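Local coordinates for interphotoreceptor retinoid-binding protein (Xenopus laevis, PDB 1J7X) that probably binds retinoids and helps carry them through the interphotoreceptor matrix of the retina, as one functional unit of a larger carrier, at residues K100-I103 with G109-R112; M90-V95 with V130-E135; I260-F263 with D269-L272; T231-I236 with D285-K290. All coordinates share one frame; numbering follows the deposited sequence.

Contact 1: residues K100-I103 with G109-R112; sequences KVSI and GYLR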
# COMPACT_ATOMS: atom_id res chain seq x y z
N LYS A 100 17.89 -6.31 -7.93
CA LYS A 100 18.78 -5.85 -8.98
C LYS A 100 19.33 -4.50 -8.59
O LYS A 100 18.56 -3.53 -8.38
CB LYS A 100 18.02 -5.75 -10.29
CG LYS A 100 18.76 -5.06 -11.45
CD LYS A 100 17.82 -4.88 -12.67
CE LYS A 100 18.54 -4.47 -13.91
NZ LYS A 100 19.21 -3.17 -13.83
N VAL A 101 20.64 -4.43 -8.44
CA VAL A 101 21.29 -3.23 -8.04
C VAL A 101 22.34 -2.81 -9.08
O VAL A 101 23.18 -3.69 -9.43
CB VAL A 101 21.99 -3.42 -6.72
CG1 VAL A 101 22.62 -2.16 -6.22
CG2 VAL A 101 21.00 -3.99 -5.71
N SER A 102 22.27 -1.54 -9.51
CA SER A 102 23.22 -0.96 -10.52
C SER A 102 23.71 0.35 -10.00
O SER A 102 23.02 1.07 -9.24
CB SER A 102 22.53 -0.68 -11.91
OG SER A 102 21.81 -1.80 -12.39
N ILE A 103 24.91 0.74 -10.44
CA ILE A 103 25.37 2.04 -10.11
C ILE A 103 25.33 2.74 -11.48
O ILE A 103 26.15 2.43 -12.37
CB ILE A 103 26.77 2.05 -9.55
CG1 ILE A 103 26.90 1.20 -8.28
CG2 ILE A 103 27.21 3.50 -9.34
CD1 ILE A 103 25.98 1.71 -7.19
N GLY A 109 22.46 5.41 -7.59
CA GLY A 109 22.17 4.04 -7.28
C GLY A 109 20.83 3.67 -7.90
O GLY A 109 19.90 4.53 -7.85
N TYR A 110 20.73 2.45 -8.42
CA TYR A 110 19.50 1.92 -8.96
C TYR A 110 19.18 0.60 -8.26
O TYR A 110 20.08 -0.32 -8.18
CB TYR A 110 19.64 1.63 -10.46
CG TYR A 110 18.39 0.97 -11.06
CD1 TYR A 110 17.25 1.75 -11.38
CD2 TYR A 110 18.33 -0.39 -11.24
CE1 TYR A 110 16.11 1.13 -11.93
CE2 TYR A 110 17.19 -0.96 -11.71
CZ TYR A 110 16.07 -0.22 -12.08
OH TYR A 110 14.99 -0.83 -12.63
N LEU A 111 18.02 0.54 -7.60
CA LEU A 111 17.57 -0.66 -6.84
C LEU A 111 16.23 -1.06 -7.35
O LEU A 111 15.26 -0.28 -7.33
CB LEU A 111 17.45 -0.35 -5.36
CG LEU A 111 16.77 -1.35 -4.49
CD1 LEU A 111 17.40 -2.71 -4.60
CD2 LEU A 111 16.81 -0.88 -3.13
N ARG A 112 16.12 -2.26 -7.91
CA ARG A 112 14.87 -2.82 -8.30
C ARG A 112 14.59 -4.10 -7.61
O ARG A 112 15.51 -4.94 -7.48
CB ARG A 112 14.77 -3.05 -9.83
CG ARG A 112 13.55 -3.81 -10.27
CD ARG A 112 13.47 -3.98 -11.75
NE ARG A 112 12.43 -4.93 -12.10
CZ ARG A 112 12.22 -5.34 -13.31
NH1 ARG A 112 13.02 -4.91 -14.31
NH2 ARG A 112 11.26 -6.24 -13.55
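Lys100 passes obliquely by the ring of Tyr110, touching it with CD and NZ, and the two backbones are joined by four hydrogen bonds. Lys100 CG lies anti to the backbone N (chi1 170°), beside the carbonyl carbon, which leads the chain on toward Ser102 and the Tyr110 ring. Lys100 CB lies beside Arg112 CB, 4.3 Å away. Further out, Lys100 CD comes within 4.1 Å of Tyr110 CE2. The chain bends only at its last torsion. There Lys100 NZ settles 3.7 Å from Tyr110 CE2 and makes a weak hydrogen bond to Ser102 OG. Tyr110 OH looks elsewhere, to the carboxylate of Asp146. Arg112 extends on this same face and pairs with Asp114.

Strands 100-104 and 108-112 form an antiparallel beta hairpin at one edge of the mixed six-stranded sheet. With helix 119-137, which comes next in the chain, the hairpin makes a beta-beta-alpha unit of the kind expected in the ClpP/crotonase clan. Lys100 and Arg112 are a hydrogen-bonded pair: Lys100 N reaches Arg112 O at 2.8 Å, and Arg112 N returns a nearly straight bond (172°) to Lys100 O. Ser102 and Tyr110 repeat the pattern. Val101 and Leu111, a non-hydrogen-bonded pair, turn to the opposite face of the sheet. Val101 CG2 meets Leu111 CD1 at 4.0 Å there, and both side chains also touch Val133 of helix 119-137.

Contact 2: residues M90-V95 with V130-E135; sequences MLQALV and VNTVWE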
# COMPACT_ATOMS: atom_id res chain seq x y z
N MSE A 90 23.20 -20.71 -1.79
CA MSE A 90 21.90 -20.59 -2.45
C MSE A 90 21.12 -19.36 -1.99
O MSE A 90 20.48 -18.70 -2.80
CB MSE A 90 21.06 -21.82 -2.25
CG MSE A 90 21.52 -22.99 -3.11
SE MSE A 90 20.20 -24.42 -3.14
CE MSE A 90 20.66 -25.16 -1.53
N LEU A 91 21.16 -19.06 -0.69
CA LEU A 91 20.49 -17.87 -0.18
C LEU A 91 21.08 -16.64 -0.86
O LEU A 91 20.32 -15.77 -1.26
CB LEU A 91 20.66 -17.77 1.36
CG LEU A 91 19.77 -18.69 2.15
CD1 LEU A 91 20.08 -18.68 3.66
CD2 LEU A 91 18.37 -18.33 1.94
N GLN A 92 22.43 -16.52 -0.92
CA GLN A 92 23.03 -15.29 -1.56
C GLN A 92 22.61 -15.24 -3.01
O GLN A 92 22.24 -14.18 -3.52
CB GLN A 92 24.60 -15.31 -1.46
CG GLN A 92 25.22 -14.06 -2.00
CD GLN A 92 24.86 -12.82 -1.17
OE1 GLN A 92 25.30 -12.68 -0.01
NE2 GLN A 92 23.86 -12.01 -1.71
N ALA A 93 22.56 -16.41 -3.66
CA ALA A 93 22.19 -16.48 -5.07
C ALA A 93 20.73 -15.99 -5.27
O ALA A 93 20.45 -15.25 -6.23
CB ALA A 93 22.31 -17.89 -5.56
N LEU A 94 19.82 -16.42 -4.38
CA LEU A 94 18.42 -16.02 -4.41
C LEU A 94 18.28 -14.49 -4.22
O LEU A 94 17.60 -13.77 -4.99
CB LEU A 94 17.73 -16.73 -3.34
CG LEU A 94 16.20 -16.43 -3.23
CD1 LEU A 94 15.52 -16.69 -4.56
CD2 LEU A 94 15.56 -17.21 -2.10
N VAL A 95 18.96 -14.00 -3.19
CA VAL A 95 18.94 -12.57 -2.89
C VAL A 95 19.43 -11.83 -4.17
O VAL A 95 18.89 -10.76 -4.54
CB VAL A 95 19.74 -12.23 -1.67
CG1 VAL A 95 20.03 -10.71 -1.61
CG2 VAL A 95 19.00 -12.72 -0.41
N VAL A 130 22.53 -7.50 2.83
CA VAL A 130 23.63 -6.58 3.10
C VAL A 130 24.62 -6.47 1.95
O VAL A 130 25.11 -5.36 1.59
CB VAL A 130 24.41 -6.98 4.37
CG1 VAL A 130 25.68 -6.18 4.49
CG2 VAL A 130 23.55 -6.84 5.63
N ASN A 131 24.98 -7.64 1.39
CA ASN A 131 25.96 -7.71 0.33
C ASN A 131 25.35 -7.25 -1.01
O ASN A 131 26.00 -6.60 -1.79
CB ASN A 131 26.42 -9.18 0.15
CG ASN A 131 27.19 -9.68 1.34
OD1 ASN A 131 27.94 -8.90 1.93
ND2 ASN A 131 27.01 -10.97 1.70
N THR A 132 24.09 -7.61 -1.28
CA THR A 132 23.50 -7.26 -2.59
C THR A 132 23.06 -5.80 -2.68
O THR A 132 23.21 -5.14 -3.72
CB THR A 132 22.38 -8.19 -2.82
OG1 THR A 132 22.88 -9.54 -2.79
CG2 THR A 132 21.69 -8.06 -4.23
N VAL A 133 22.55 -5.28 -1.62
CA VAL A 133 21.90 -3.96 -1.69
C VAL A 133 22.61 -2.92 -0.88
O VAL A 133 23.18 -2.04 -1.44
CB VAL A 133 20.46 -4.03 -1.23
CG1 VAL A 133 19.79 -2.62 -1.28
CG2 VAL A 133 19.73 -5.00 -2.05
N TRP A 134 22.62 -3.03 0.45
CA TRP A 134 23.04 -1.99 1.32
C TRP A 134 24.50 -1.53 1.14
O TRP A 134 24.76 -0.36 1.12
CB TRP A 134 22.68 -2.32 2.78
CG TRP A 134 21.19 -2.68 2.89
CD1 TRP A 134 20.68 -3.84 3.31
CD2 TRP A 134 20.08 -1.88 2.49
NE1 TRP A 134 19.30 -3.83 3.21
CE2 TRP A 134 18.92 -2.60 2.74
CE3 TRP A 134 19.96 -0.58 1.94
CZ2 TRP A 134 17.67 -2.12 2.39
CZ3 TRP A 134 18.72 -0.05 1.70
CH2 TRP A 134 17.60 -0.85 1.91
N GLU A 135 25.38 -2.50 0.99
CA GLU A 135 26.81 -2.15 0.81
C GLU A 135 27.06 -1.54 -0.54
O GLU A 135 27.61 -0.46 -0.57
CB GLU A 135 27.70 -3.36 1.05
CG GLU A 135 29.21 -2.97 0.66
CD GLU A 135 29.83 -1.80 1.42
OE1 GLU A 135 29.48 -1.52 2.58
OE2 GLU A 135 30.78 -1.12 0.83
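The amide of Gln92 bridges to Asn131, joining helix 88-98 to helix 119-137, the long helix that follows the edge hairpin of the mixed sheet. The axes of the two short helical segments come within 9.9 Å, with N-to-C directions 38° apart. Gln92 OE1 accepts a straight bond from Asn131 ND2, 3.0 Å long with 173° at the hydrogen. The acceptor lies in the amide plane of Asn131, but the donor is tilted from the carbonyl plane of Gln92. Gln92 bends at chi2 (65°), which turns its amide toward the other helix. Val95 CG1 presses against Thr132, 3.3 Å from Thr132 OG1 and 3.7 Å from Thr132 CB.

Around these pairs, other groups fix the amide. Gln92 NE2 bonds to Phe128 O and to Asn96 OD1. Its close approach to Thr132 OG1 is too poorly angled for a bond. Thr132 OG1 instead has its hydrogen bond with Asn96 OD1, so Asn96 serves both side chains. A leucine at Gln92 would probably leave Asn131 ND2 without this acceptor and take one donor from Phe128 O. Val95 also packs on Leu125 and Phe128. Helix 119-137 widens here into a pi-type turn, with Glu135 N bonded to Val130 O at 2.9 Å.

Contact 3: residues I260-F263 with D269-L272; sequences IINF and DYWL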
# COMPACT_ATOMS: atom_id res chain seq x y z
N ILE A 260 -12.08 -2.24 6.58
CA ILE A 260 -12.10 -2.53 8.01
C ILE A 260 -10.95 -1.86 8.71
O ILE A 260 -10.89 -1.81 9.92
CB ILE A 260 -12.04 -4.02 8.26
CG1 ILE A 260 -10.64 -4.56 7.77
CG2 ILE A 260 -13.16 -4.80 7.54
CD1 ILE A 260 -10.39 -6.01 8.13
N ILE A 261 -10.02 -1.27 7.97
CA ILE A 261 -8.92 -0.64 8.58
C ILE A 261 -8.73 0.74 8.10
O ILE A 261 -8.84 1.00 6.85
CB ILE A 261 -7.65 -1.47 8.16
CG1 ILE A 261 -7.54 -2.74 8.98
CG2 ILE A 261 -6.40 -0.66 8.33
CD1 ILE A 261 -6.59 -3.76 8.46
N ASN A 262 -8.35 1.65 8.95
CA ASN A 262 -8.02 3.00 8.55
C ASN A 262 -6.53 3.13 8.73
O ASN A 262 -5.96 2.54 9.70
CB ASN A 262 -8.79 4.08 9.40
CG ASN A 262 -10.05 4.56 8.67
OD1 ASN A 262 -10.14 4.41 7.40
ND2 ASN A 262 -11.07 4.91 9.41
N PHE A 263 -5.92 3.86 7.80
CA PHE A 263 -4.50 4.03 7.76
C PHE A 263 -4.20 5.51 7.90
O PHE A 263 -4.50 6.34 7.01
CB PHE A 263 -3.96 3.47 6.43
CG PHE A 263 -2.47 3.52 6.26
CD1 PHE A 263 -1.80 4.76 6.06
CD2 PHE A 263 -1.76 2.35 6.14
CE1 PHE A 263 -0.47 4.70 5.66
CE2 PHE A 263 -0.39 2.30 5.91
CZ PHE A 263 0.25 3.50 5.61
N ASP A 269 -3.09 12.32 8.17
CA ASP A 269 -4.00 12.13 7.10
C ASP A 269 -4.46 10.68 7.00
O ASP A 269 -3.65 9.78 7.08
CB ASP A 269 -3.39 12.55 5.80
CG ASP A 269 -3.01 14.03 5.78
OD1 ASP A 269 -3.75 14.82 6.36
OD2 ASP A 269 -1.98 14.47 5.22
N TYR A 270 -5.79 10.48 6.77
CA TYR A 270 -6.29 9.14 6.52
C TYR A 270 -6.12 8.80 5.04
O TYR A 270 -6.60 9.53 4.15
CB TYR A 270 -7.83 9.09 6.81
CG TYR A 270 -8.17 9.11 8.26
CD1 TYR A 270 -7.92 10.25 9.04
CD2 TYR A 270 -8.69 8.02 8.84
CE1 TYR A 270 -8.25 10.25 10.40
CE2 TYR A 270 -8.99 7.99 10.20
CZ TYR A 270 -8.81 9.12 10.95
OH TYR A 270 -9.09 9.23 12.32
N TRP A 271 -5.40 7.76 4.74
CA TRP A 271 -5.27 7.35 3.36
C TRP A 271 -6.37 6.45 2.93
O TRP A 271 -6.55 5.34 3.50
CB TRP A 271 -3.91 6.65 3.21
CG TRP A 271 -3.53 6.48 1.79
CD1 TRP A 271 -3.92 7.16 0.73
CD2 TRP A 271 -2.68 5.42 1.31
NE1 TRP A 271 -3.39 6.58 -0.44
CE2 TRP A 271 -2.58 5.55 -0.06
CE3 TRP A 271 -1.97 4.41 1.94
CZ2 TRP A 271 -1.78 4.72 -0.81
CZ3 TRP A 271 -1.12 3.58 1.12
CH2 TRP A 271 -1.09 3.74 -0.19
N LEU A 272 -7.15 6.85 1.96
CA LEU A 272 -8.23 6.05 1.47
C LEU A 272 -7.81 5.07 0.30
O LEU A 272 -8.65 4.47 -0.36
CB LEU A 272 -9.35 6.92 1.01
CG LEU A 272 -10.02 7.75 2.11
CD1 LEU A 272 -10.29 6.90 3.35
CD2 LEU A 272 -9.20 8.89 2.48
O HOH W 1 -7.67 5.34 6.13
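Phe263 and Trp271 make the tight half of this contact. Their side chains run side by side and point the same way. The edge of the indole meets the face of the phenyl ring in a T-shaped stack, with centroids 5.5 Å apart and planes at 70°. Trp271 CE3 stands over that face, off-centre toward the rim, and Phe263 CD1 lies 4.0 Å from Trp271 CB. A single backbone bond fixes the pairing: Trp271 N donates to Phe263 O at 2.8 Å, nearly in line with the carbonyl.

Phe263 lies near the end of strand 254-265, in the curled antiparallel sheet. The chain then doubles back and returns at 269-272. Phe175 and Tyr222 extend the aromatic cluster by stacking on Phe263 and Trp271.

The other half is looser. Exposed Tyr270 offers only a ring edge to Asn262, with Asn262 CG 3.7 Å from Tyr270 CD2 and the amide almost perpendicular to the ring. A water accepts from Phe263 N at 2.8 Å. Asn262 OD1 and Trp271 O each lie 2.9 Å from this water, within its donating reach. Asn262 OD1 also accepts from Arg62 NH2. An alanine at Asn262 would probably leave Arg62 NH2 and the water without this acceptor and open a gap beside the Tyr270 ring.

Contact 4: residues T231-I236 with D285-K290; sequences TIIGEI and DEALDK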
# COMPACT_ATOMS: atom_id res chain seq x y z
N THR A 231 10.87 11.44 -3.45
CA THR A 231 10.02 11.94 -4.52
C THR A 231 9.48 10.71 -5.27
O THR A 231 10.24 9.81 -5.64
CB THR A 231 10.82 12.82 -5.44
OG1 THR A 231 11.39 13.94 -4.74
CG2 THR A 231 9.94 13.37 -6.56
N ILE A 232 8.14 10.65 -5.44
CA ILE A 232 7.52 9.56 -6.13
C ILE A 232 7.33 9.98 -7.60
O ILE A 232 6.76 11.02 -7.92
CB ILE A 232 6.14 9.26 -5.53
CG1 ILE A 232 6.23 9.14 -4.00
CG2 ILE A 232 5.55 8.02 -6.04
CD1 ILE A 232 7.36 8.09 -3.59
N ILE A 233 7.71 9.10 -8.51
CA ILE A 233 7.67 9.39 -9.97
C ILE A 233 7.06 8.25 -10.75
O ILE A 233 7.44 7.08 -10.60
CB ILE A 233 9.10 9.65 -10.49
CG1 ILE A 233 9.73 10.71 -9.63
CG2 ILE A 233 9.10 9.97 -12.02
CD1 ILE A 233 11.24 10.84 -9.95
N GLY A 234 6.05 8.59 -11.60
CA GLY A 234 5.49 7.57 -12.45
C GLY A 234 3.98 7.67 -12.51
O GLY A 234 3.49 8.78 -12.60
N GLU A 235 3.33 6.53 -12.57
CA GLU A 235 1.88 6.47 -12.71
C GLU A 235 1.19 6.36 -11.33
O GLU A 235 1.73 5.85 -10.37
CB GLU A 235 1.47 5.33 -13.56
CG GLU A 235 2.11 5.36 -14.96
CD GLU A 235 1.90 4.10 -15.73
OE1 GLU A 235 1.63 3.01 -15.13
OE2 GLU A 235 2.15 4.12 -16.98
N ILE A 236 -0.10 6.67 -11.31
CA ILE A 236 -0.90 6.44 -10.11
C ILE A 236 -0.96 4.91 -9.98
O ILE A 236 -1.11 4.16 -10.98
CB ILE A 236 -2.34 7.01 -10.31
CG1 ILE A 236 -2.26 8.48 -10.38
CG2 ILE A 236 -3.22 6.58 -9.25
CD1 ILE A 236 -3.51 9.14 -11.03
N ASP A 285 7.06 4.15 -18.53
CA ASP A 285 8.28 4.12 -19.36
C ASP A 285 9.13 5.36 -19.26
O ASP A 285 10.31 5.36 -19.63
CB ASP A 285 7.94 3.89 -20.80
CG ASP A 285 7.27 2.64 -21.05
OD1 ASP A 285 7.62 1.63 -20.42
OD2 ASP A 285 6.35 2.54 -21.92
N GLU A 286 8.59 6.46 -18.81
CA GLU A 286 9.33 7.71 -18.69
C GLU A 286 9.86 8.03 -17.33
O GLU A 286 10.56 9.01 -17.15
CB GLU A 286 8.34 8.87 -19.15
CG GLU A 286 7.59 8.55 -20.46
CD GLU A 286 6.57 9.70 -20.88
OE1 GLU A 286 5.85 9.61 -21.92
OE2 GLU A 286 6.46 10.71 -20.15
N ALA A 287 9.54 7.20 -16.34
CA ALA A 287 9.90 7.48 -14.96
C ALA A 287 11.34 7.51 -14.61
O ALA A 287 11.80 8.35 -13.82
CB ALA A 287 9.13 6.51 -14.04
N LEU A 288 12.09 6.62 -15.22
CA LEU A 288 13.56 6.61 -14.94
C LEU A 288 14.22 7.84 -15.52
O LEU A 288 15.01 8.48 -14.87
CB LEU A 288 14.18 5.30 -15.51
CG LEU A 288 15.66 5.13 -15.18
CD1 LEU A 288 15.96 5.24 -13.71
CD2 LEU A 288 16.10 3.78 -15.81
N ASP A 289 13.83 8.20 -16.73
CA ASP A 289 14.33 9.45 -17.35
C ASP A 289 14.01 10.68 -16.59
O ASP A 289 14.85 11.56 -16.34
CB ASP A 289 13.79 9.62 -18.73
CG ASP A 289 14.50 8.71 -19.76
OD1 ASP A 289 15.64 8.28 -19.43
OD2 ASP A 289 13.93 8.33 -20.81
N LYS A 290 12.78 10.71 -16.07
CA LYS A 290 12.39 11.79 -15.18
C LYS A 290 13.12 11.93 -13.89
O LYS A 290 13.54 13.02 -13.46
CB LYS A 290 10.87 11.68 -14.94
CG LYS A 290 10.30 12.81 -14.18
CD LYS A 290 10.22 14.08 -15.01
CE LYS A 290 9.61 15.24 -14.32
NZ LYS A 290 9.57 16.44 -15.32
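Two torsions shape the meeting of Ile233 and Lys290. In Ile233, chi1 of -53° sets CG1 beside the backbone N and leaves the CG2 methyl to point at the helix. Lys290 CB points toward the strand; the bend at chi2 (73°) then takes the amino end away from it. The two side chains cross at about a right angle. Of the Ile233 side chain, the CG2 methyl makes the contact. It meets Lys290 CG at 3.8 Å and Lys290 CB at the same distance. It also lies 3.6 Å from Ala287 O and 4.0 Å from Ala287 CB. One methyl thus sits against both residues, one helical turn apart. No hydrogen bond crosses the contact; methyl and methylene groups meet each other and two backbone carbonyl oxygens.

Gly234 and Ala287 are the nearest CA pair, 5.1 Å apart. Ala287 CB rests 4.1 Å from Gly234 CA and 3.9 Å from Ile233 O. Gly234 has a positive phi of 138°, where a side chain would collide with the carbonyl O of the preceding residue. A CB there would also crowd Ala287 CB, so glycine suits both the backbone and the fit. Glu235, next along, is held by the backbone N atoms of His211 and Ala284. The Lys290 amino group makes a long, weak ion pair with Glu293.

Strand 231-234 runs parallel between strands 204-209 and 280-281 of the mixed sheet. It bonds to Val207 and Thr209 on one flank and to Ala280 on the other. Helix 287-296, coming just after strand 280-281, packs on the side of the sheet that carries Ile233.

How the contacts relate
Contacts 1 and 2 are neighbours, with centres 13 Å apart, and they touch: Val101 CG2 lies 3.2 Å from Thr132 O. Contact 1 is nested in the loop closed by contact 2, so helix 88-98, the hairpin and helix 119-137 form one local unit. Contact 4 comes later and reaches the same mixed sheet, about 16 Å from contact 1 between centres. Contact 1 lies at one edge of the sheet; contact 4 uses the strand next to the other edge strand. Contact 3 is nested inside the loop of contact 4 but joins a strand of the antiparallel sheet to the loop that follows it. Its centre is 25 to 34 Å from the others, so the chain links two distinct sheet regions.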